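Local coordinates for putative D-lactate dehydrogenase (Chlamydomonas reinhardtii, PDB 4ZGS), which probably reduces pyruvate to D-lactate with a nicotinamide cofactor, as a chloroplast pyruvate reductase of the D-isomer specific 2-hydroxyacid dehydrogenase family, at residues A[26-31]-A[358-363]; A[33-38]-A[56-61]; A[38-43]-A[74-79]; A[48-53]-A[346-351]. All blocks are in the same frame, centred on the assembly; numbering follows the deposited sequence.

Contact 1: residues A[26-31]-A[358-363]; sequences PQEAAK and YVLDRP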
loop_
_atom_site.group_PDB
_atom_site.type_symbol
_atom_site.label_atom_id
_atom_site.label_comp_id
_atom_site.label_asym_id
_atom_site.label_seq_id
_atom_site.Cartn_x
_atom_site.Cartn_y
_atom_site.Cartn_z
ATOM N N PRO A 26 24.805 44.702 15.399
ATOM C CA PRO A 26 25.979 44.039 14.808
ATOM C C PRO A 26 26.833 43.308 15.845
ATOM O O PRO A 26 27.150 42.114 15.699
ATOM C CB PRO A 26 26.756 45.191 14.189
ATOM C CG PRO A 26 26.415 46.376 15.064
ATOM C CD PRO A 26 25.028 46.147 15.608
ATOM N N GLN A 27 27.250 44.057 16.867
ATOM C CA GLN A 27 28.007 43.484 17.968
ATOM C C GLN A 27 27.211 42.406 18.708
ATOM O O GLN A 27 27.757 41.369 19.102
ATOM C CB GLN A 27 28.464 44.549 18.969
ATOM C CG GLN A 27 29.264 43.894 20.087
ATOM C CD GLN A 27 30.506 43.175 19.566
ATOM O OE1 GLN A 27 31.039 43.521 18.505
ATOM N NE2 GLN A 27 30.872 42.077 20.227
ATOM N N GLU A 28 25.919 42.653 18.899
ATOM C CA GLU A 28 25.066 41.651 19.516
ATOM C C GLU A 28 24.966 40.416 18.671
ATOM O O GLU A 28 24.681 39.343 19.192
ATOM C CB GLU A 28 23.660 42.194 19.746
ATOM C CG GLU A 28 23.607 43.479 20.557
ATOM C CD GLU A 28 22.454 44.371 20.134
ATOM O OE1 GLU A 28 21.286 43.938 20.291
ATOM O OE2 GLU A 28 22.717 45.489 19.629
ATOM N N ALA A 29 25.210 40.547 17.371
ATOM C CA ALA A 29 25.168 39.361 16.522
ATOM C C ALA A 29 26.429 38.520 16.698
ATOM O O ALA A 29 26.378 37.299 16.675
ATOM C CB ALA A 29 24.969 39.753 15.060
ATOM N N ALA A 30 27.552 39.178 16.950
ATOM C CA ALA A 30 28.803 38.461 17.135
ATOM C C ALA A 30 28.806 37.752 18.469
ATOM O O ALA A 30 29.305 36.626 18.590
ATOM C CB ALA A 30 29.996 39.430 17.047
ATOM N N LYS A 31 28.180 38.388 19.455
ATOM C CA LYS A 31 28.074 37.788 20.766
ATOM C C LYS A 31 27.079 36.620 20.700
ATOM O O LYS A 31 27.344 35.542 21.248
ATOM C CB LYS A 31 27.670 38.828 21.807
ATOM C CG LYS A 31 27.346 38.256 23.182
ATOM C CD LYS A 31 27.072 39.374 24.186
ATOM C CE LYS A 31 26.708 38.847 25.576
ATOM N NZ LYS A 31 26.392 39.996 26.498
ATOM N N TYR A 358 17.973 35.141 25.414
ATOM C CA TYR A 358 18.695 34.488 26.500
ATOM C C TYR A 358 20.150 34.979 26.534
ATOM O O TYR A 358 20.641 35.380 27.583
ATOM C CB TYR A 358 18.655 32.948 26.386
ATOM C CG TYR A 358 19.681 32.324 27.305
ATOM C CD1 TYR A 358 19.482 32.342 28.684
ATOM C CD2 TYR A 358 20.857 31.758 26.815
ATOM C CE1 TYR A 358 20.415 31.816 29.553
ATOM C CE2 TYR A 358 21.797 31.222 27.682
ATOM C CZ TYR A 358 21.564 31.255 29.052
ATOM O OH TYR A 358 22.481 30.737 29.940
ATOM N N VAL A 359 20.828 34.909 25.388
ATOM C CA VAL A 359 22.217 35.339 25.243
ATOM C C VAL A 359 22.427 36.843 25.554
ATOM O O VAL A 359 23.427 37.256 26.167
ATOM C CB VAL A 359 22.720 35.079 23.806
ATOM C CG1 VAL A 359 24.102 35.749 23.617
ATOM C CG2 VAL A 359 22.764 33.556 23.493
ATOM N N LEU A 360 21.463 37.649 25.121
ATOM C CA LEU A 360 21.520 39.087 25.259
ATOM C C LEU A 360 20.907 39.470 26.577
ATOM O O LEU A 360 20.766 40.654 26.892
ATOM C CB LEU A 360 20.779 39.759 24.111
ATOM C CG LEU A 360 21.508 39.613 22.788
ATOM C CD1 LEU A 360 20.841 40.472 21.718
ATOM C CD2 LEU A 360 22.975 40.008 23.015
ATOM N N ASP A 361 20.522 38.464 27.351
ATOM C CA ASP A 361 20.051 38.744 28.697
ATOM C C ASP A 361 18.756 39.555 28.757
ATOM O O ASP A 361 18.512 40.262 29.734
ATOM C CB ASP A 361 21.143 39.471 29.470
ATOM C CG ASP A 361 20.955 39.368 30.951
ATOM O OD1 ASP A 361 20.244 38.429 31.374
ATOM O OD2 ASP A 361 21.502 40.228 31.688
ATOM N N ARG A 362 17.948 39.474 27.698
ATOM C CA ARG A 362 16.643 40.135 27.648
ATOM C C ARG A 362 15.597 39.333 28.427
ATOM O O ARG A 362 15.831 38.183 28.767
ATOM C CB ARG A 362 16.196 40.311 26.201
ATOM C CG ARG A 362 17.034 41.271 25.366
ATOM C CD ARG A 362 16.571 41.145 23.919
ATOM N NE ARG A 362 17.377 41.902 22.967
ATOM C CZ ARG A 362 17.106 41.983 21.666
ATOM N NH1 ARG A 362 16.060 41.333 21.155
ATOM N NH2 ARG A 362 17.894 42.696 20.870
ATOM N N PRO A 363 14.447 39.946 28.740
ATOM C CA PRO A 363 13.406 39.137 29.385
ATOM C C PRO A 363 12.873 38.091 28.414
ATOM O O PRO A 363 12.547 38.421 27.273
ATOM C CB PRO A 363 12.338 40.169 29.770
ATOM C CG PRO A 363 12.609 41.363 28.902
ATOM C CD PRO A 363 14.082 41.373 28.658
HETATM O O HOH W 1 19.382 44.333 22.807
#
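E28 OE1 is met by a water that donates to it, at 3.2 Å, and by the guanidinium of R362. The pair joins helix 26-33, near the N-terminus, to the end of helix 341-359, which closes in a Schellman motif with D361 at positive phi. The chain then turns off toward R362. The same water accepts from R362 NH2 at 2.9 Å and bridges the two groups. The direct ion pair is long, with E28 OE1 3.7 Å from R362 NH2. OE1 lies at the edge of the guanidinium, near its plane, while the carboxylate is turned 61° against it. R362 is extended from CG to NE, which carries its NH2 back to the first helix. Its NH1 also has a weak, long ion pair with D357.

Beneath the polar pair, L360 crosses E28 at about a right angle. Its CD1 lies 3.8 Å from E28 CB and also touches OE1, so the carboxylate stands partly against a methyl group. L360 and V359 both also pack on V32. K31 has CG anti to its N (chi1 172°) and stays extended to NZ. It slides past V359 in the opposite direction. The contact is at the surface, and K31 and R362 are exposed. K31 CG meets V359 CG1 at 4.1 Å, and K31 CE sits 3.7 Å from V359 O.

Contact 2: residues A[33-38]-A[56-61]; sequences ATTRCI and KVFTDT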
loop_
_atom_site.group_PDB
_atom_site.type_symbol
_atom_site.label_atom_id
_atom_site.label_comp_id
_atom_site.label_asym_id
_atom_site.label_seq_id
_atom_site.Cartn_x
_atom_site.Cartn_y
_atom_site.Cartn_z
ATOM N N ALA A 33 26.406 34.892 18.038
ATOM C CA ALA A 33 27.060 33.909 17.186
ATOM C C ALA A 33 27.998 32.968 17.965
ATOM O O ALA A 33 28.195 31.810 17.578
ATOM C CB ALA A 33 27.820 34.625 16.077
ATOM N N THR A 34 28.565 33.460 19.064
ATOM C CA THR A 34 29.499 32.672 19.865
ATOM C C THR A 34 28.769 31.586 20.651
ATOM O O THR A 34 29.395 30.760 21.308
ATOM C CB THR A 34 30.306 33.561 20.872
ATOM O OG1 THR A 34 29.415 34.093 21.861
ATOM C CG2 THR A 34 31.029 34.716 20.167
ATOM N N THR A 35 27.443 31.612 20.633
ATOM C CA THR A 35 26.674 30.557 21.285
ATOM C C THR A 35 26.935 29.193 20.635
ATOM O O THR A 35 27.014 29.100 19.407
ATOM C CB THR A 35 25.149 30.853 21.252
ATOM O OG1 THR A 35 24.899 32.184 21.735
ATOM C CG2 THR A 35 24.389 29.855 22.114
ATOM N N ARG A 36 27.104 28.163 21.471
ATOM C CA ARG A 36 27.271 26.776 21.026
ATOM C C ARG A 36 25.983 26.010 21.292
ATOM O O ARG A 36 25.599 25.807 22.451
ATOM C CB ARG A 36 28.438 26.089 21.731
ATOM C CG ARG A 36 29.825 26.494 21.254
ATOM C CD ARG A 36 30.889 25.806 22.087
ATOM N NE ARG A 36 30.874 24.346 21.922
ATOM C CZ ARG A 36 31.460 23.670 20.936
ATOM N NH1 ARG A 36 32.106 24.299 19.968
ATOM N NH2 ARG A 36 31.378 22.350 20.911
ATOM N N CYS A 37 25.350 25.556 20.207
ATOM C CA CYS A 37 24.040 24.924 20.258
ATOM C C CYS A 37 24.053 23.455 19.805
ATOM O O CYS A 37 24.571 23.127 18.734
ATOM C CB CYS A 37 23.075 25.692 19.385
ATOM S SG CYS A 37 22.782 27.399 19.804
ATOM N N ILE A 38 23.482 22.572 20.616
ATOM C CA ILE A 38 23.288 21.203 20.176
ATOM C C ILE A 38 21.788 20.919 19.967
ATOM O O ILE A 38 20.985 21.299 20.811
ATOM C CB ILE A 38 23.940 20.191 21.191
ATOM C CG1 ILE A 38 23.749 18.731 20.733
ATOM C CG2 ILE A 38 23.395 20.380 22.598
ATOM C CD1 ILE A 38 24.685 17.723 21.449
ATOM N N LYS A 56 23.328 30.360 10.095
ATOM C CA LYS A 56 23.463 31.777 9.754
ATOM C C LYS A 56 23.633 32.666 10.988
ATOM O O LYS A 56 24.173 33.766 10.889
ATOM C CB LYS A 56 22.281 32.266 8.911
ATOM C CG LYS A 56 22.345 31.797 7.464
ATOM C CD LYS A 56 21.143 32.265 6.651
ATOM C CE LYS A 56 21.216 31.729 5.221
ATOM N NZ LYS A 56 20.018 32.018 4.382
ATOM N N VAL A 57 23.179 32.182 12.139
ATOM C CA VAL A 57 23.243 32.927 13.392
ATOM C C VAL A 57 24.333 32.395 14.295
ATOM O O VAL A 57 25.211 33.144 14.709
ATOM C CB VAL A 57 21.909 32.932 14.139
ATOM C CG1 VAL A 57 22.064 33.557 15.500
ATOM C CG2 VAL A 57 20.878 33.689 13.332
ATOM N N PHE A 58 24.260 31.123 14.652
ATOM C CA PHE A 58 25.258 30.556 15.552
ATOM C C PHE A 58 26.409 29.952 14.754
ATOM O O PHE A 58 26.201 29.253 13.768
ATOM C CB PHE A 58 24.617 29.524 16.475
ATOM C CG PHE A 58 23.388 30.030 17.160
ATOM C CD1 PHE A 58 23.482 30.963 18.178
ATOM C CD2 PHE A 58 22.138 29.637 16.739
ATOM C CE1 PHE A 58 22.336 31.456 18.799
ATOM C CE2 PHE A 58 20.995 30.130 17.346
ATOM C CZ PHE A 58 21.089 31.024 18.375
ATOM N N THR A 59 27.626 30.281 15.164
ATOM C CA THR A 59 28.835 29.862 14.476
ATOM C C THR A 59 29.093 28.342 14.571
ATOM O O THR A 59 29.577 27.730 13.622
ATOM C CB THR A 59 30.049 30.615 15.048
ATOM O OG1 THR A 59 31.144 30.578 14.120
ATOM C CG2 THR A 59 30.472 29.991 16.361
ATOM N N ASP A 60 28.832 27.771 15.748
ATOM C CA ASP A 60 29.000 26.343 16.020
ATOM C C ASP A 60 27.659 25.796 16.427
ATOM O O ASP A 60 27.102 26.196 17.451
ATOM C CB ASP A 60 30.006 26.060 17.139
ATOM C CG ASP A 60 31.427 26.452 16.776
ATOM O OD1 ASP A 60 31.765 26.385 15.572
ATOM O OD2 ASP A 60 32.204 26.827 17.691
ATOM N N THR A 61 27.117 24.913 15.600
ATOM C CA THR A 61 25.851 24.275 15.898
ATOM C C THR A 61 25.960 22.784 15.584
ATOM O O THR A 61 26.307 22.399 14.468
ATOM C CB THR A 61 24.682 24.943 15.134
ATOM O OG1 THR A 61 25.107 25.271 13.807
ATOM C CG2 THR A 61 24.275 26.243 15.827
#
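F58 holds CG beside its own backbone N (chi1 -50°), and C37 does the same with SG (chi1 -61°). These two torsions place the sulfur over the ring. C37 SG lies 3.8 Å from the F58 centroid and only 11° off the ring normal, a sulfur-aromatic contact over the face. V57 CG1 covers the opposite face, so the ring is held between the two. T35 lies alongside F58 and points the same way. Its CB comes obliquely to the ring, 3.5 Å from F58 CD1, while its OG1 is hydrogen-bonded to V32 O.

The segments belong to a beta-alpha-beta unit made of strand 36-39, helix 44-57 and strand 60-63. The two strands are parallel neighbours in the sheet. T59 N gives a nearly straight hydrogen bond to A33 O, 2.9 Å long, in the carbonyl plane and on a lone pair. A weak bond of 3.3 Å follows from C37 N to D60 O. C37 CB and T61 CG2 touch on the face that also carries the sulfur.

On the other face R36 and D60 pair their charges. R36 NH1 is 3.4 Å from D60 OD2, which lies at the guanidinium edge near its plane. The planes of carboxylate and guanidinium are steeply inclined. R36 is bent at chi3, and this bend turns NH1 toward the D60 carboxylate. The same guanidinium makes a cation-pi contact with Y79.

Contact 3: residues A[38-43]-A[74-79]; sequences ICYSTT and QLARGY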
loop_
_atom_site.group_PDB
_atom_site.type_symbol
_atom_site.label_atom_id
_atom_site.label_comp_id
_atom_site.label_asym_id
_atom_site.label_seq_id
_atom_site.Cartn_x
_atom_site.Cartn_y
_atom_site.Cartn_z
ATOM N N ILE A 38 23.482 22.572 20.616
ATOM C CA ILE A 38 23.288 21.203 20.176
ATOM C C ILE A 38 21.788 20.919 19.967
ATOM O O ILE A 38 20.985 21.299 20.811
ATOM C CB ILE A 38 23.940 20.191 21.191
ATOM C CG1 ILE A 38 23.749 18.731 20.733
ATOM C CG2 ILE A 38 23.395 20.380 22.598
ATOM C CD1 ILE A 38 24.685 17.723 21.449
ATOM N N CYS A 39 21.417 20.277 18.850
ATOM C CA CYS A 39 20.002 19.903 18.588
ATOM C C CYS A 39 19.788 18.393 18.504
ATOM O O CYS A 39 20.367 17.705 17.654
ATOM C CB CYS A 39 19.467 20.530 17.290
ATOM S SG CYS A 39 19.269 22.333 17.401
ATOM N N TYR A 40 18.962 17.890 19.409
ATOM C CA TYR A 40 18.595 16.493 19.421
ATOM C C TYR A 40 17.449 16.113 18.474
ATOM O O TYR A 40 16.625 16.945 18.093
ATOM C CB TYR A 40 18.292 16.104 20.858
ATOM C CG TYR A 40 19.558 16.124 21.674
ATOM C CD1 TYR A 40 19.998 17.290 22.270
ATOM C CD2 TYR A 40 20.331 14.984 21.818
ATOM C CE1 TYR A 40 21.180 17.325 23.015
ATOM C CE2 TYR A 40 21.503 15.000 22.561
ATOM C CZ TYR A 40 21.933 16.179 23.162
ATOM O OH TYR A 40 23.105 16.218 23.912
ATOM N N SER A 41 17.403 14.848 18.083
ATOM C CA SER A 41 16.352 14.386 17.162
ATOM C C SER A 41 16.365 15.134 15.831
ATOM O O SER A 41 15.314 15.548 15.352
ATOM C CB SER A 41 14.958 14.525 17.791
ATOM O OG SER A 41 14.872 13.777 18.988
ATOM N N THR A 42 17.531 15.257 15.196
ATOM C CA THR A 42 17.544 15.973 13.936
ATOM C C THR A 42 17.266 14.965 12.858
ATOM O O THR A 42 18.179 14.318 12.338
ATOM C CB THR A 42 18.916 16.643 13.659
ATOM O OG1 THR A 42 19.282 17.498 14.749
ATOM C CG2 THR A 42 18.882 17.449 12.382
ATOM N N THR A 43 16.009 14.953 12.421
ATOM C CA THR A 43 15.563 14.052 11.369
ATOM C C THR A 43 15.561 14.896 10.115
ATOM O O THR A 43 15.982 16.051 10.156
ATOM C CB THR A 43 14.172 13.432 11.662
ATOM O OG1 THR A 43 13.266 14.453 12.087
ATOM C CG2 THR A 43 14.265 12.424 12.780
ATOM N N GLN A 74 25.536 13.212 26.999
ATOM C CA GLN A 74 26.968 13.333 27.109
ATOM C C GLN A 74 27.546 13.930 25.838
ATOM O O GLN A 74 28.722 14.316 25.789
ATOM C CB GLN A 74 27.537 11.953 27.413
ATOM C CG GLN A 74 26.912 11.407 28.700
ATOM C CD GLN A 74 27.231 9.951 28.966
ATOM O OE1 GLN A 74 27.494 9.176 28.044
ATOM N NE2 GLN A 74 27.202 9.565 30.237
ATOM N N LEU A 75 26.695 14.015 24.822
ATOM C CA LEU A 75 27.041 14.641 23.550
ATOM C C LEU A 75 27.055 16.170 23.645
ATOM O O LEU A 75 27.645 16.845 22.800
ATOM C CB LEU A 75 26.044 14.220 22.456
ATOM C CG LEU A 75 26.140 12.831 21.809
ATOM C CD1 LEU A 75 24.885 12.553 20.945
ATOM C CD2 LEU A 75 27.440 12.618 21.018
ATOM N N ALA A 76 26.421 16.696 24.692
ATOM C CA ALA A 76 26.164 18.125 24.837
ATOM C C ALA A 76 27.284 18.817 25.583
ATOM O O ALA A 76 27.167 19.989 25.943
ATOM C CB ALA A 76 24.836 18.363 25.539
ATOM N N ARG A 77 28.357 18.071 25.824
ATOM C CA ARG A 77 29.517 18.558 26.564
ATOM C C ARG A 77 30.127 19.793 25.891
ATOM O O ARG A 77 30.537 19.747 24.724
ATOM C CB ARG A 77 30.566 17.462 26.640
ATOM C CG ARG A 77 31.729 17.726 27.537
ATOM C CD ARG A 77 32.748 16.661 27.213
ATOM N NE ARG A 77 32.217 15.307 27.360
ATOM C CZ ARG A 77 32.892 14.210 27.028
ATOM N NH1 ARG A 77 34.119 14.317 26.531
ATOM N NH2 ARG A 77 32.341 13.013 27.175
ATOM N N GLY A 78 30.209 20.893 26.625
ATOM C CA GLY A 78 30.790 22.095 26.066
ATOM C C GLY A 78 29.735 23.022 25.496
ATOM O O GLY A 78 29.990 24.194 25.288
ATOM N N TYR A 79 28.556 22.487 25.203
ATOM C CA TYR A 79 27.506 23.291 24.591
ATOM C C TYR A 79 26.652 24.120 25.554
ATOM O O TYR A 79 26.461 23.781 26.724
ATOM C CB TYR A 79 26.615 22.414 23.720
ATOM C CG TYR A 79 27.335 21.951 22.480
ATOM C CD1 TYR A 79 27.212 22.650 21.287
ATOM C CD2 TYR A 79 28.167 20.845 22.505
ATOM C CE1 TYR A 79 27.879 22.245 20.150
ATOM C CE2 TYR A 79 28.823 20.430 21.366
ATOM C CZ TYR A 79 28.676 21.133 20.199
ATOM O OH TYR A 79 29.334 20.728 19.074
#
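The Y79 ring takes I38 CB over one face, offset toward the rim. The CH-pi contact is 4.3 Å from I38 CB to the Y79 centroid, and the two side chains cross at about a right angle. A76 O lies at the edge of this ring, in its plane. The Y40 ring is met at its edge by A76 CB, which is 3.2 Å from Y40 OH. L75 CD1 approaches that ring obliquely.

The hydroxyl of Y40 is hydrogen-bonded to T72 O, so its polar partner lies just before the segment. The contact packs the end of strand 36-39, in the parallel sheet, against the loop that leads to strand 81-84. A type II turn from A76 to Y79 shapes that loop, closed by a hydrogen bond from Y79 N to A76 O.

I38 packs against L75, A76 and Y79. CG1 stands anti to the backbone N (chi1 -180°), which sends CD1 to L75, where it lies 3.9 Å from L75 CB. CG2 branches toward A76 CB, at 3.8 Å, and Y79 CB. With an alanine here, L75 CB, A76 CB and Y79 CB would probably lose their methyl neighbours and a gap would open between strand and loop. I38 CD1 also lies 3.4 Å from L75 O.

Contact 4: residues A[48-53]-A[346-351]; sequences DFLAGP and NICTTT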
loop_
_atom_site.group_PDB
_atom_site.type_symbol
_atom_site.label_atom_id
_atom_site.label_comp_id
_atom_site.label_asym_id
_atom_site.label_seq_id
_atom_site.Cartn_x
_atom_site.Cartn_y
_atom_site.Cartn_z
ATOM N N ASP A 48 15.901 20.253 7.186
ATOM C CA ASP A 48 15.356 21.134 6.171
ATOM C C ASP A 48 14.969 22.535 6.716
ATOM O O ASP A 48 15.350 23.529 6.134
ATOM C CB ASP A 48 14.157 20.473 5.489
ATOM C CG ASP A 48 14.538 19.199 4.700
ATOM O OD1 ASP A 48 15.721 19.018 4.322
ATOM O OD2 ASP A 48 13.630 18.381 4.432
ATOM N N PHE A 49 14.144 22.594 7.762
ATOM C CA PHE A 49 13.596 23.858 8.229
ATOM C C PHE A 49 14.534 24.579 9.226
ATOM O O PHE A 49 14.504 25.789 9.315
ATOM C CB PHE A 49 12.193 23.663 8.832
ATOM C CG PHE A 49 12.155 23.485 10.351
ATOM C CD1 PHE A 49 11.922 24.590 11.207
ATOM C CD2 PHE A 49 12.336 22.231 10.929
ATOM C CE1 PHE A 49 11.864 24.435 12.615
ATOM C CE2 PHE A 49 12.283 22.066 12.337
ATOM C CZ PHE A 49 12.045 23.169 13.172
ATOM N N LEU A 50 15.350 23.844 9.978
ATOM C CA LEU A 50 16.022 24.437 11.137
ATOM C C LEU A 50 17.514 24.741 10.886
ATOM O O LEU A 50 17.959 25.867 11.123
ATOM C CB LEU A 50 15.874 23.555 12.379
ATOM C CG LEU A 50 16.355 24.162 13.705
ATOM C CD1 LEU A 50 15.887 25.677 13.911
ATOM C CD2 LEU A 50 15.923 23.305 14.888
ATOM N N ALA A 51 18.285 23.727 10.498
ATOM C CA ALA A 51 19.750 23.828 10.364
ATOM C C ALA A 51 20.270 25.019 9.547
ATOM O O ALA A 51 21.250 25.648 9.921
ATOM C CB ALA A 51 20.314 22.502 9.772
ATOM N N GLY A 52 19.629 25.339 8.441
ATOM C CA GLY A 52 20.058 26.456 7.615
ATOM C C GLY A 52 19.994 27.781 8.349
ATOM O O GLY A 52 20.982 28.524 8.411
ATOM N N PRO A 53 18.828 28.103 8.913
ATOM C CA PRO A 53 18.732 29.337 9.714
ATOM C C PRO A 53 19.698 29.396 10.897
ATOM O O PRO A 53 20.209 30.478 11.218
ATOM C CB PRO A 53 17.291 29.315 10.226
ATOM C CG PRO A 53 16.538 28.451 9.208
ATOM C CD PRO A 53 17.531 27.424 8.738
ATOM N N ASN A 346 7.731 29.912 11.893
ATOM C CA ASN A 346 7.420 30.509 13.179
ATOM C C ASN A 346 8.278 29.860 14.259
ATOM O O ASN A 346 8.935 30.538 15.062
ATOM C CB ASN A 346 5.938 30.321 13.534
ATOM C CG ASN A 346 4.990 31.092 12.615
ATOM O OD1 ASN A 346 3.767 30.957 12.723
ATOM N ND2 ASN A 346 5.543 31.884 11.703
ATOM N N ILE A 347 8.287 28.529 14.250
ATOM C CA ILE A 347 9.037 27.738 15.213
ATOM C C ILE A 347 10.532 28.030 15.159
ATOM O O ILE A 347 11.145 28.241 16.198
ATOM C CB ILE A 347 8.811 26.231 14.983
ATOM C CG1 ILE A 347 7.377 25.838 15.335
ATOM C CG2 ILE A 347 9.804 25.409 15.784
ATOM C CD1 ILE A 347 7.036 24.396 14.984
ATOM N N CYS A 348 11.119 28.059 13.962
ATOM C CA CYS A 348 12.561 28.339 13.834
ATOM C C CYS A 348 12.888 29.747 14.322
ATOM O O CYS A 348 13.780 29.922 15.170
ATOM C CB CYS A 348 13.059 28.173 12.391
ATOM S SG CYS A 348 14.751 28.610 12.051
ATOM N N THR A 349 12.178 30.743 13.793
ATOM C CA THR A 349 12.510 32.123 14.110
ATOM C C THR A 349 12.227 32.446 15.585
ATOM O O THR A 349 13.017 33.124 16.219
ATOM C CB THR A 349 11.750 33.083 13.237
ATOM O OG1 THR A 349 10.428 33.202 13.732
ATOM C CG2 THR A 349 11.721 32.592 11.835
ATOM N N THR A 350 11.164 31.882 16.154
ATOM C CA THR A 350 10.888 32.083 17.568
ATOM C C THR A 350 11.929 31.448 18.474
ATOM O O THR A 350 12.276 32.026 19.514
ATOM C CB THR A 350 9.517 31.509 17.974
ATOM O OG1 THR A 350 8.464 32.320 17.428
ATOM C CG2 THR A 350 9.374 31.498 19.504
ATOM N N THR A 351 12.443 30.291 18.052
ATOM C CA THR A 351 13.444 29.518 18.786
ATOM C C THR A 351 14.786 30.217 18.745
ATOM O O THR A 351 15.536 30.179 19.718
ATOM C CB THR A 351 13.595 28.092 18.191
ATOM O OG1 THR A 351 12.406 27.343 18.449
ATOM C CG2 THR A 351 14.793 27.318 18.781
#
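The packing across the two helices is apolar, and C348 is at its centre. Its CB meets F49 CE1 at 3.9 Å. SG stands anti to the backbone N (chi1 175°), and this swings the sulfur toward L50 and P53. L50 CD1 lies 3.7 Å from C348 SG, and P53 CB is close to it.

F49 CE1 also reaches I347 CG2 at 3.9 Å, and both I347 and C348 approach the ring obliquely. L50 CB lies over the centre of one F49 face. Replacing F49 by an alanine would probably leave I347 CG2 without its ring partner and uncover C348 CB.

Within segment 346-351, I347 O accepts from both T351 OG1, at 2.7 Å, and T351 N, from opposite faces of its carbonyl plane. The first bond satisfies the T351 hydroxyl. N346 OD1 hydrogen-bonds outward to S135 OG. The I347 side chain is about 8 Å from the bound NAD, close but not touching.

The axes of the two short segments pass 9.6 Å apart at 33°. Helix 44-57, with a pi-type turn at 48-51 and a kink at P53, follows strand 36-39 and leads to strand 60-63, and helix 341-359 packs alongside it.

Contacts 3 and 4 are buried, contact 2 is partly buried, and contact 1 lies at the surface. Contacts 1 and 4 both use helix 341-359, which brings the C-terminal part of the chain back onto the N-terminal elements. Contacts 2 and 3 share I38 and strand 36-39. Contacts 2 and 4 use helix 44-57 at different points. The chemistry shifts with depth. Contact 1 relies on a long ion pair and a water above aliphatic packing. Contact 2 mixes backbone hydrogen bonds, a salt bridge and a sulfur over a ring. Contacts 3 and 4 are held across by apolar packing. V359 of contact 1 touches T35 of contact 2.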